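Local coordinates for uncharacterized protein (Bacteroides uniformis, PDB 4JPQ), which is of unknown function but probably binds carbohydrate through a family 9 carbohydrate-binding domain, at residues P36-W42 with F195-I201; I62-V68 with C89-F93. All coordinates share one frame; numbering follows the deposited sequence.

Contact 1: P36-W42 with F195-I201; sequences PLDVVNW and FLSWSPI
A single antiparallel bridge between V39 and S197, extended by asparagine side-chain bonds, ties the loop between strands 35-36 and 50-57 to strand 195-197 and the turn after it. V39 and S197 form a hydrogen-bonded pair: V39 N reaches S197 O at 3.0 Å, and S197 N returns to V39 O at 3.1 Å. N41 grips the other segment through both ends of its amide. N41 ND2 donates to S197 OG (2.8 Å), which lies close to the amide plane. N41 OD1 accepts I201 N at 3.0 Å, almost straight at hydrogen (179°), although the donor stands 59° out of the carbonyl plane. This pairing fixes the amide flip. A chi1 of 75° sets S197 OG between its backbone N and carbonyl carbon; S197 OG in turn donates a hydrogen bond to S199 O, so the hydroxyl accepts from N41 ND2 and donates within its own segment. One water accepts a hydrogen bond from N41 N and donates to V39 O and F195 O, bridging the segments where the direct backbone pairing stops.

Apolar side-chain contacts flank these polar bonds. CD2 of L37 comes 3.7 Å from L196 CB, and V39 CG1 meets P200 CB. The indole of W42 touches F195 CB through CZ3 (3.8 Å) and I201 CG2 through CZ2, while its NE1 is bonded to L203 O. Strand 178-186 adjoins the contact, with F183 against L37 and Y184 against S197 and I201; the W198 ring meets F53 of strand 50-57 and F183 edge-to-face.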
ATOM      1  N   PRO A  36       7.805  -8.447   7.171  1.00 64.26           N
ATOM      2  CA  PRO A  36       6.520  -8.718   7.802  1.00 59.82           C
ATOM      3  C   PRO A  36       5.742  -7.419   8.100  1.00 56.90           C
ATOM      4  O   PRO A  36       6.347  -6.391   8.407  1.00 58.27           O
ATOM      5  CB  PRO A  36       6.913  -9.455   9.091  1.00 69.49           C
ATOM      6  CG  PRO A  36       8.267  -8.942   9.426  1.00 73.16           C
ATOM      7  CD  PRO A  36       8.915  -8.508   8.140  1.00 71.98           C
ATOM      8  N   LEU A  37       4.417  -7.483   7.946  1.00 58.70           N
ATOM      9  CA  LEU A  37       3.478  -6.392   8.265  1.00 52.94           C
ATOM     10  C   LEU A  37       2.587  -7.023   9.336  1.00 51.81           C
ATOM     11  O   LEU A  37       1.561  -7.625   9.026  1.00 49.49           O
ATOM     12  CB  LEU A  37       2.718  -5.987   7.004  1.00 53.16           C
ATOM     13  CG  LEU A  37       1.915  -4.682   6.976  1.00 53.59           C
ATOM     14  CD1 LEU A  37       1.399  -4.436   5.563  1.00 46.05           C
ATOM     15  CD2 LEU A  37       0.770  -4.657   7.967  1.00 59.29           C
ATOM     16  N   ASP A  38       3.036  -6.928  10.588  1.00 53.35           N
ATOM     17  CA  ASP A  38       2.407  -7.651  11.694  1.00 53.60           C
ATOM     18  C   ASP A  38       2.362  -6.916  13.036  1.00 54.33           C
ATOM     19  O   ASP A  38       2.335  -7.570  14.098  1.00 56.66           O
ATOM     20  CB  ASP A  38       3.136  -9.015  11.843  1.00 59.82           C
ATOM     21  CG  ASP A  38       4.600  -8.878  12.285  1.00 62.76           C
ATOM     22  OD1 ASP A  38       5.184  -7.775  12.116  1.00 58.42           O
ATOM     23  OD2 ASP A  38       5.160  -9.890  12.791  1.00 60.27           O
ATOM     24  N   VAL A  39       2.349  -5.582  13.002  1.00 51.79           N
ATOM     25  CA  VAL A  39       2.282  -4.807  14.236  1.00 56.74           C
ATOM     26  C   VAL A  39       0.804  -4.589  14.568  1.00 56.33           C
ATOM     27  O   VAL A  39       0.090  -3.926  13.817  1.00 49.60           O
ATOM     28  CB  VAL A  39       3.064  -3.482  14.163  1.00 63.43           C
ATOM     29  CG1 VAL A  39       3.085  -2.779  15.530  1.00 66.62           C
ATOM     30  CG2 VAL A  39       4.498  -3.750  13.709  1.00 62.64           C
ATOM     31  N   VAL A  40       0.384  -5.168  15.699  1.00 63.79           N
ATOM     32  CA  VAL A  40      -0.970  -5.074  16.246  1.00 57.42           C
ATOM     33  C   VAL A  40      -0.889  -3.952  17.273  1.00 60.85           C
ATOM     34  O   VAL A  40      -0.560  -4.181  18.438  1.00 69.61           O
ATOM     35  CB  VAL A  40      -1.398  -6.415  16.903  1.00 62.43           C
ATOM     36  CG1 VAL A  40      -2.782  -6.311  17.536  1.00 69.26           C
ATOM     37  CG2 VAL A  40      -1.368  -7.548  15.879  1.00 71.52           C
ATOM     38  N   ASN A  41      -1.167  -2.732  16.827  1.00 63.15           N
ATOM     39  CA  ASN A  41      -1.062  -1.533  17.682  1.00 56.92           C
ATOM     40  C   ASN A  41      -2.166  -1.358  18.709  1.00 58.76           C
ATOM     41  O   ASN A  41      -1.931  -0.684  19.709  1.00 65.73           O
ATOM     42  CB  ASN A  41      -1.013  -0.269  16.833  1.00 54.12           C
ATOM     43  CG  ASN A  41       0.208  -0.210  15.940  1.00 58.63           C
ATOM     44  OD1 ASN A  41       1.333  -0.150  16.433  1.00 64.02           O
ATOM     45  ND2 ASN A  41      -0.006  -0.185  14.619  1.00 51.31           N
ATOM     46  N   TRP A  42      -3.351  -1.942  18.460  1.00 58.08           N
ATOM     47  CA  TRP A  42      -4.513  -1.819  19.346  1.00 57.52           C
ATOM     48  C   TRP A  42      -5.050  -3.187  19.759  1.00 59.30           C
ATOM     49  O   TRP A  42      -5.559  -3.928  18.921  1.00 67.97           O
ATOM     50  CB  TRP A  42      -5.590  -0.986  18.650  1.00 64.67           C
ATOM     51  CG  TRP A  42      -5.006   0.300  18.166  1.00 61.53           C
ATOM     52  CD1 TRP A  42      -4.768   1.414  18.903  1.00 61.81           C
ATOM     53  CD2 TRP A  42      -4.518   0.570  16.855  1.00 61.76           C
ATOM     54  NE1 TRP A  42      -4.182   2.372  18.132  1.00 64.27           N
ATOM     55  CE2 TRP A  42      -4.016   1.885  16.864  1.00 58.50           C
ATOM     56  CE3 TRP A  42      -4.462  -0.174  15.662  1.00 64.81           C
ATOM     57  CZ2 TRP A  42      -3.454   2.487  15.724  1.00 56.61           C
ATOM     58  CZ3 TRP A  42      -3.900   0.426  14.525  1.00 58.77           C
ATOM     59  CH2 TRP A  42      -3.399   1.746  14.572  1.00 55.40           C
ATOM     60  N   PHE A 195      -6.598  -4.288  12.209  1.00 47.54           N
ATOM     61  CA  PHE A 195      -5.746  -3.143  11.858  1.00 47.20           C
ATOM     62  C   PHE A 195      -4.278  -3.454  12.144  1.00 44.91           C
ATOM     63  O   PHE A 195      -3.885  -3.570  13.311  1.00 50.56           O
ATOM     64  CB  PHE A 195      -6.210  -1.921  12.645  1.00 46.33           C
ATOM     65  CG  PHE A 195      -7.608  -1.521  12.333  1.00 42.02           C
ATOM     66  CD1 PHE A 195      -7.898  -0.876  11.127  1.00 41.81           C
ATOM     67  CD2 PHE A 195      -8.649  -1.842  13.192  1.00 43.63           C
ATOM     68  CE1 PHE A 195      -9.205  -0.510  10.800  1.00 41.60           C
ATOM     69  CE2 PHE A 195      -9.961  -1.493  12.871  1.00 47.76           C
ATOM     70  CZ  PHE A 195     -10.241  -0.820  11.673  1.00 45.73           C
ATOM     71  N   LEU A 196      -3.505  -3.605  11.068  1.00 46.51           N
ATOM     72  CA  LEU A 196      -2.084  -3.967  11.100  1.00 50.14           C
ATOM     73  C   LEU A 196      -1.227  -2.933  10.393  1.00 49.10           C
ATOM     74  O   LEU A 196      -1.659  -2.341   9.402  1.00 47.31           O
ATOM     75  CB  LEU A 196      -1.884  -5.330  10.443  1.00 48.63           C
ATOM     76  CG  LEU A 196      -1.955  -6.571  11.335  1.00 56.24           C
ATOM     77  CD1 LEU A 196      -3.102  -6.566  12.329  1.00 61.67           C
ATOM     78  CD2 LEU A 196      -1.992  -7.826  10.472  1.00 60.89           C
ATOM     79  N   SER A 197      -0.025  -2.711  10.927  1.00 50.27           N
ATOM     80  CA  SER A 197       0.941  -1.761  10.347  1.00 49.73           C
ATOM     81  C   SER A 197       2.348  -2.352  10.315  1.00 53.48           C
ATOM     82  O   SER A 197       2.641  -3.344  11.011  1.00 43.98           O
ATOM     83  CB  SER A 197       0.977  -0.446  11.126  1.00 43.03           C
ATOM     84  OG  SER A 197       1.663  -0.601  12.369  1.00 51.85           O
ATOM     85  N   TRP A 198       3.203  -1.723   9.504  1.00 52.25           N
ATOM     86  CA  TRP A 198       4.601  -2.116   9.374  1.00 52.18           C
ATOM     87  C   TRP A 198       5.395  -1.469  10.506  1.00 56.73           C
ATOM     88  O   TRP A 198       5.987  -2.183  11.335  1.00 56.57           O
ATOM     89  CB  TRP A 198       5.156  -1.748   7.987  1.00 57.32           C
ATOM     90  CG  TRP A 198       6.633  -1.838   7.904  1.00 57.52           C
ATOM     91  CD1 TRP A 198       7.405  -2.959   8.051  1.00 59.25           C
ATOM     92  CD2 TRP A 198       7.526  -0.761   7.665  1.00 54.05           C
ATOM     93  NE1 TRP A 198       8.731  -2.638   7.915  1.00 57.51           N
ATOM     94  CE2 TRP A 198       8.832  -1.293   7.673  1.00 56.34           C
ATOM     95  CE3 TRP A 198       7.353   0.610   7.436  1.00 53.94           C
ATOM     96  CZ2 TRP A 198       9.963  -0.502   7.462  1.00 62.64           C
ATOM     97  CZ3 TRP A 198       8.478   1.399   7.222  1.00 57.35           C
ATOM     98  CH2 TRP A 198       9.770   0.836   7.235  1.00 60.72           C
ATOM     99  N   SER A 199       5.425  -0.134  10.516  1.00 53.14           N
ATOM    100  CA  SER A 199       6.108   0.616  11.567  1.00 59.71           C
ATOM    101  C   SER A 199       5.036   0.906  12.615  1.00 64.58           C
ATOM    102  O   SER A 199       3.868   1.135  12.220  1.00 51.33           O
ATOM    103  CB  SER A 199       6.739   1.903  11.050  1.00 58.55           C
ATOM    104  OG  SER A 199       7.415   2.569  12.096  1.00 59.53           O
ATOM    105  N   PRO A 200       5.409   0.911  13.931  1.00 60.63           N
ATOM    106  CA  PRO A 200       4.370   1.076  14.961  1.00 65.67           C
ATOM    107  C   PRO A 200       3.757   2.471  15.086  1.00 68.41           C
ATOM    108  O   PRO A 200       4.388   3.464  14.721  1.00 77.78           O
ATOM    109  CB  PRO A 200       5.084   0.673  16.266  1.00 71.84           C
ATOM    110  CG  PRO A 200       6.270  -0.112  15.831  1.00 76.99           C
ATOM    111  CD  PRO A 200       6.693   0.549  14.553  1.00 66.58           C
ATOM    112  N   ILE A 201       2.532   2.500  15.620  1.00 65.73           N
ATOM    113  CA  ILE A 201       1.723   3.715  15.833  1.00 65.77           C
ATOM    114  C   ILE A 201       1.296   3.727  17.297  1.00 68.19           C
ATOM    115  O   ILE A 201       0.805   2.708  17.797  1.00 72.09           O
ATOM    116  CB  ILE A 201       0.469   3.734  14.925  1.00 66.21           C
ATOM    117  CG1 ILE A 201       0.876   3.824  13.449  1.00 69.84           C
ATOM    118  CG2 ILE A 201      -0.455   4.897  15.290  1.00 71.75           C
ATOM    119  CD1 ILE A 201      -0.237   3.513  12.473  1.00 70.81           C
TER
HETATM  120  O   HOH W   1      -1.852  -2.154  14.378  1.00 38.65           O

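Contact 2: I62-V68 with C89-F93; sequences ILLHYKV and CVEFF
Y66 on strand 61-70 packs against V90 and F92 on strand 89-95, a contact between strands of facing sheets, made by side chains across the core of a beta-sandwich-like fold. The strand axes are 9.2 Å apart at closest approach and 146° apart in direction, and backbone pairing does not join the two segments: side chains fill the gap.

The aromatic interaction is a CH-pi contact. V90 CB sits 3.8 Å from the centroid of the Y66 ring and only 10° off its normal, so the valine covers the middle of one ring face; V90 CG2 lies 3.6 Å from Y66 CD1. The two side chains run past each other in opposite directions.

Apolar packing continues on either side along strand 61-70. L64 CD1 lies 3.6 Å from F92 CB, its side chain crossing that of F92 at about a right angle, and I62 CD1 approaches the F92 ring edge at CE2. V68 CG2 meets V90 CG1 at 4.0 Å. F183 of strand 178-186 also packs on L64 and Y66.

The polar term is a weak hydrogen bond. With CG of Y66 anti to the carbonyl carbon (chi1 -68°), the ring extends across the gap and the buried hydroxyl Y66 OH donates to the backbone oxygen E91 O at 2.7 Å.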
ATOM      1  N   ILE A  62       7.765   2.983  -8.313  1.00 49.65           N
ATOM      2  CA  ILE A  62       7.845   2.201  -7.078  1.00 51.36           C
ATOM      3  C   ILE A  62       7.049   0.926  -7.340  1.00 58.27           C
ATOM      4  O   ILE A  62       5.914   1.002  -7.818  1.00 54.41           O
ATOM      5  CB  ILE A  62       7.196   2.900  -5.867  1.00 49.21           C
ATOM      6  CG1 ILE A  62       7.897   4.225  -5.588  1.00 53.84           C
ATOM      7  CG2 ILE A  62       7.265   2.000  -4.628  1.00 49.81           C
ATOM      8  CD1 ILE A  62       7.222   5.074  -4.529  1.00 60.15           C
ATOM      9  N   LEU A  63       7.638  -0.211  -6.967  1.00 51.99           N
ATOM     10  CA  LEU A  63       7.066  -1.526  -7.142  1.00 43.91           C
ATOM     11  C   LEU A  63       6.749  -2.120  -5.775  1.00 47.43           C
ATOM     12  O   LEU A  63       7.661  -2.309  -4.967  1.00 47.76           O
ATOM     13  CB  LEU A  63       8.084  -2.424  -7.844  1.00 46.47           C
ATOM     14  CG  LEU A  63       8.668  -1.930  -9.163  1.00 50.82           C
ATOM     15  CD1 LEU A  63       9.615  -2.978  -9.716  1.00 52.64           C
ATOM     16  CD2 LEU A  63       7.582  -1.611 -10.178  1.00 55.39           C
ATOM     17  N   LEU A  64       5.469  -2.419  -5.527  1.00 47.00           N
ATOM     18  CA  LEU A  64       4.992  -3.038  -4.275  1.00 43.45           C
ATOM     19  C   LEU A  64       4.344  -4.376  -4.542  1.00 43.72           C
ATOM     20  O   LEU A  64       3.580  -4.492  -5.495  1.00 45.33           O
ATOM     21  CB  LEU A  64       3.902  -2.204  -3.622  1.00 46.15           C
ATOM     22  CG  LEU A  64       4.222  -0.903  -2.955  1.00 52.68           C
ATOM     23  CD1 LEU A  64       2.923  -0.258  -2.508  1.00 65.72           C
ATOM     24  CD2 LEU A  64       5.140  -1.141  -1.773  1.00 69.79           C
ATOM     25  N   HIS A  65       4.607  -5.340  -3.654  1.00 38.00           N
ATOM     26  CA  HIS A  65       4.060  -6.675  -3.730  1.00 42.76           C
ATOM     27  C   HIS A  65       3.691  -7.103  -2.316  1.00 46.29           C
ATOM     28  O   HIS A  65       4.565  -7.179  -1.467  1.00 46.37           O
ATOM     29  CB  HIS A  65       5.084  -7.628  -4.366  1.00 47.93           C
ATOM     30  CG  HIS A  65       4.597  -9.035  -4.519  1.00 50.51           C
ATOM     31  ND1 HIS A  65       5.373 -10.135  -4.226  1.00 54.61           N
ATOM     32  CD2 HIS A  65       3.392  -9.520  -4.886  1.00 53.57           C
ATOM     33  CE1 HIS A  65       4.676 -11.236  -4.430  1.00 56.39           C
ATOM     34  NE2 HIS A  65       3.472 -10.890  -4.835  1.00 53.07           N
ATOM     35  N   TYR A  66       2.399  -7.321  -2.081  1.00 45.19           N
ATOM     36  CA  TYR A  66       1.853  -7.776  -0.812  1.00 39.91           C
ATOM     37  C   TYR A  66       1.405  -9.216  -0.939  1.00 44.05           C
ATOM     38  O   TYR A  66       0.844  -9.591  -1.976  1.00 42.46           O
ATOM     39  CB  TYR A  66       0.588  -6.984  -0.463  1.00 43.23           C
ATOM     40  CG  TYR A  66       0.776  -5.534  -0.136  1.00 41.35           C
ATOM     41  CD1 TYR A  66       0.733  -4.563  -1.141  1.00 41.98           C
ATOM     42  CD2 TYR A  66       0.943  -5.111   1.193  1.00 36.07           C
ATOM     43  CE1 TYR A  66       0.880  -3.210  -0.841  1.00 41.78           C
ATOM     44  CE2 TYR A  66       1.090  -3.760   1.502  1.00 35.57           C
ATOM     45  CZ  TYR A  66       1.053  -2.817   0.484  1.00 40.32           C
ATOM     46  OH  TYR A  66       1.202  -1.486   0.763  1.00 51.53           O
ATOM     47  N   LYS A  67       1.601  -9.997   0.124  1.00 44.32           N
ATOM     48  CA  LYS A  67       1.093 -11.381   0.240  1.00 41.82           C
ATOM     49  C   LYS A  67       0.245 -11.429   1.513  1.00 44.46           C
ATOM     50  O   LYS A  67       0.688 -10.966   2.558  1.00 54.30           O
ATOM     51  CB  LYS A  67       2.226 -12.388   0.333  1.00 42.26           C
ATOM     52  CG  LYS A  67       2.986 -12.624  -0.965  1.00 51.50           C
ATOM     53  CD  LYS A  67       4.282 -13.411  -0.758  1.00 62.06           C
ATOM     54  CE  LYS A  67       4.088 -14.814  -0.192  1.00 69.55           C
ATOM     55  NZ  LYS A  67       5.388 -15.541  -0.169  1.00 75.81           N
ATOM     56  N   VAL A  68      -0.950 -12.005   1.427  1.00 43.26           N
ATOM     57  CA  VAL A  68      -1.895 -12.099   2.552  1.00 45.99           C
ATOM     58  C   VAL A  68      -2.494 -13.504   2.713  1.00 45.33           C
ATOM     59  O   VAL A  68      -2.716 -14.189   1.721  1.00 40.33           O
ATOM     60  CB  VAL A  68      -3.072 -11.127   2.301  1.00 50.09           C
ATOM     61  CG1 VAL A  68      -4.126 -11.219   3.396  1.00 51.49           C
ATOM     62  CG2 VAL A  68      -2.572  -9.692   2.162  1.00 47.17           C
ATOM     63  N   CYS A  89      -8.311  -5.145   2.355  1.00 40.10           N
ATOM     64  CA  CYS A  89      -7.529  -4.074   1.770  1.00 44.79           C
ATOM     65  C   CYS A  89      -6.120  -3.952   2.305  1.00 46.36           C
ATOM     66  O   CYS A  89      -5.916  -4.051   3.512  1.00 51.33           O
ATOM     67  CB  CYS A  89      -8.307  -2.793   2.081  1.00 52.73           C
ATOM     68  SG  CYS A  89      -7.628  -1.230   1.522  1.00 57.82           S
ATOM     69  N   VAL A  90      -5.176  -3.694   1.390  1.00 51.27           N
ATOM     70  CA  VAL A  90      -3.771  -3.400   1.716  1.00 43.90           C
ATOM     71  C   VAL A  90      -3.537  -1.944   1.316  1.00 46.69           C
ATOM     72  O   VAL A  90      -4.144  -1.451   0.344  1.00 38.30           O
ATOM     73  CB  VAL A  90      -2.747  -4.313   1.040  1.00 44.64           C
ATOM     74  CG1 VAL A  90      -2.881  -5.724   1.593  1.00 47.66           C
ATOM     75  CG2 VAL A  90      -2.847  -4.291  -0.485  1.00 43.92           C
ATOM     76  N   GLU A  91      -2.677  -1.267   2.080  1.00 44.35           N
ATOM     77  CA  GLU A  91      -2.457   0.166   1.922  1.00 44.02           C
ATOM     78  C   GLU A  91      -0.976   0.552   1.992  1.00 45.38           C
ATOM     79  O   GLU A  91      -0.181  -0.128   2.639  1.00 43.01           O
ATOM     80  CB  GLU A  91      -3.240   0.928   3.009  1.00 47.79           C
ATOM     81  CG  GLU A  91      -4.723   0.552   3.145  1.00 55.27           C
ATOM     82  CD  GLU A  91      -5.490   1.326   4.208  1.00 59.53           C
ATOM     83  OE1 GLU A  91      -4.895   2.120   4.949  1.00 63.95           O
ATOM     84  OE2 GLU A  91      -6.712   1.119   4.319  1.00 58.18           O
ATOM     85  N   PHE A  92      -0.645   1.646   1.299  1.00 49.70           N
ATOM     86  CA  PHE A  92       0.685   2.258   1.268  1.00 48.65           C
ATOM     87  C   PHE A  92       0.503   3.767   1.423  1.00 43.93           C
ATOM     88  O   PHE A  92      -0.167   4.389   0.602  1.00 49.32           O
ATOM     89  CB  PHE A  92       1.386   1.954  -0.061  1.00 50.05           C
ATOM     90  CG  PHE A  92       2.716   2.668  -0.251  1.00 51.48           C
ATOM     91  CD1 PHE A  92       3.711   2.610   0.729  1.00 58.59           C
ATOM     92  CD2 PHE A  92       3.000   3.351  -1.440  1.00 51.53           C
ATOM     93  CE1 PHE A  92       4.943   3.236   0.544  1.00 51.96           C
ATOM     94  CE2 PHE A  92       4.231   3.970  -1.634  1.00 45.59           C
ATOM     95  CZ  PHE A  92       5.202   3.913  -0.639  1.00 50.72           C
ATOM     96  N   PHE A  93       1.069   4.329   2.484  1.00 37.82           N
ATOM     97  CA  PHE A  93       1.003   5.769   2.774  1.00 43.71           C
ATOM     98  C   PHE A  93       2.431   6.284   2.654  1.00 46.68           C
ATOM     99  O   PHE A  93       3.343   5.631   3.156  1.00 47.35           O
ATOM    100  CB  PHE A  93       0.504   6.036   4.197  1.00 52.09           C
ATOM    101  CG  PHE A  93      -1.000   5.946   4.383  1.00 48.61           C
ATOM    102  CD1 PHE A  93      -1.742   4.853   3.919  1.00 50.15           C
ATOM    103  CD2 PHE A  93      -1.671   6.928   5.116  1.00 46.82           C
ATOM    104  CE1 PHE A  93      -3.121   4.779   4.135  1.00 44.08           C
ATOM    105  CE2 PHE A  93      -3.041   6.853   5.334  1.00 46.54           C
ATOM    106  CZ  PHE A  93      -3.770   5.781   4.837  1.00 48.11           C
TER

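In the fold
Contact 2 has its centre about 4 Å from the centre of the folded chain, whereas contact 1 is about 13 Å out; their own centres are 14 Å apart. In sequence, both segments of contact 2 fall between those of contact 1. The two meet directly where L37 CD1 packs 4.1 Å from Y66 CE2, and F183 of strand 178-186 touches L37, L64, Y66 and F92, linking both. In each contact one side chain lies near a bound 3-cyclohexyl-1-propylsulfonic acid molecule, probably from the crystallisation liquor: that of F195 at about 4 Å and that of E91 at about 5 Å. A bound buffer molecule can point to a pocket, but a carbohydrate site there remains unproven.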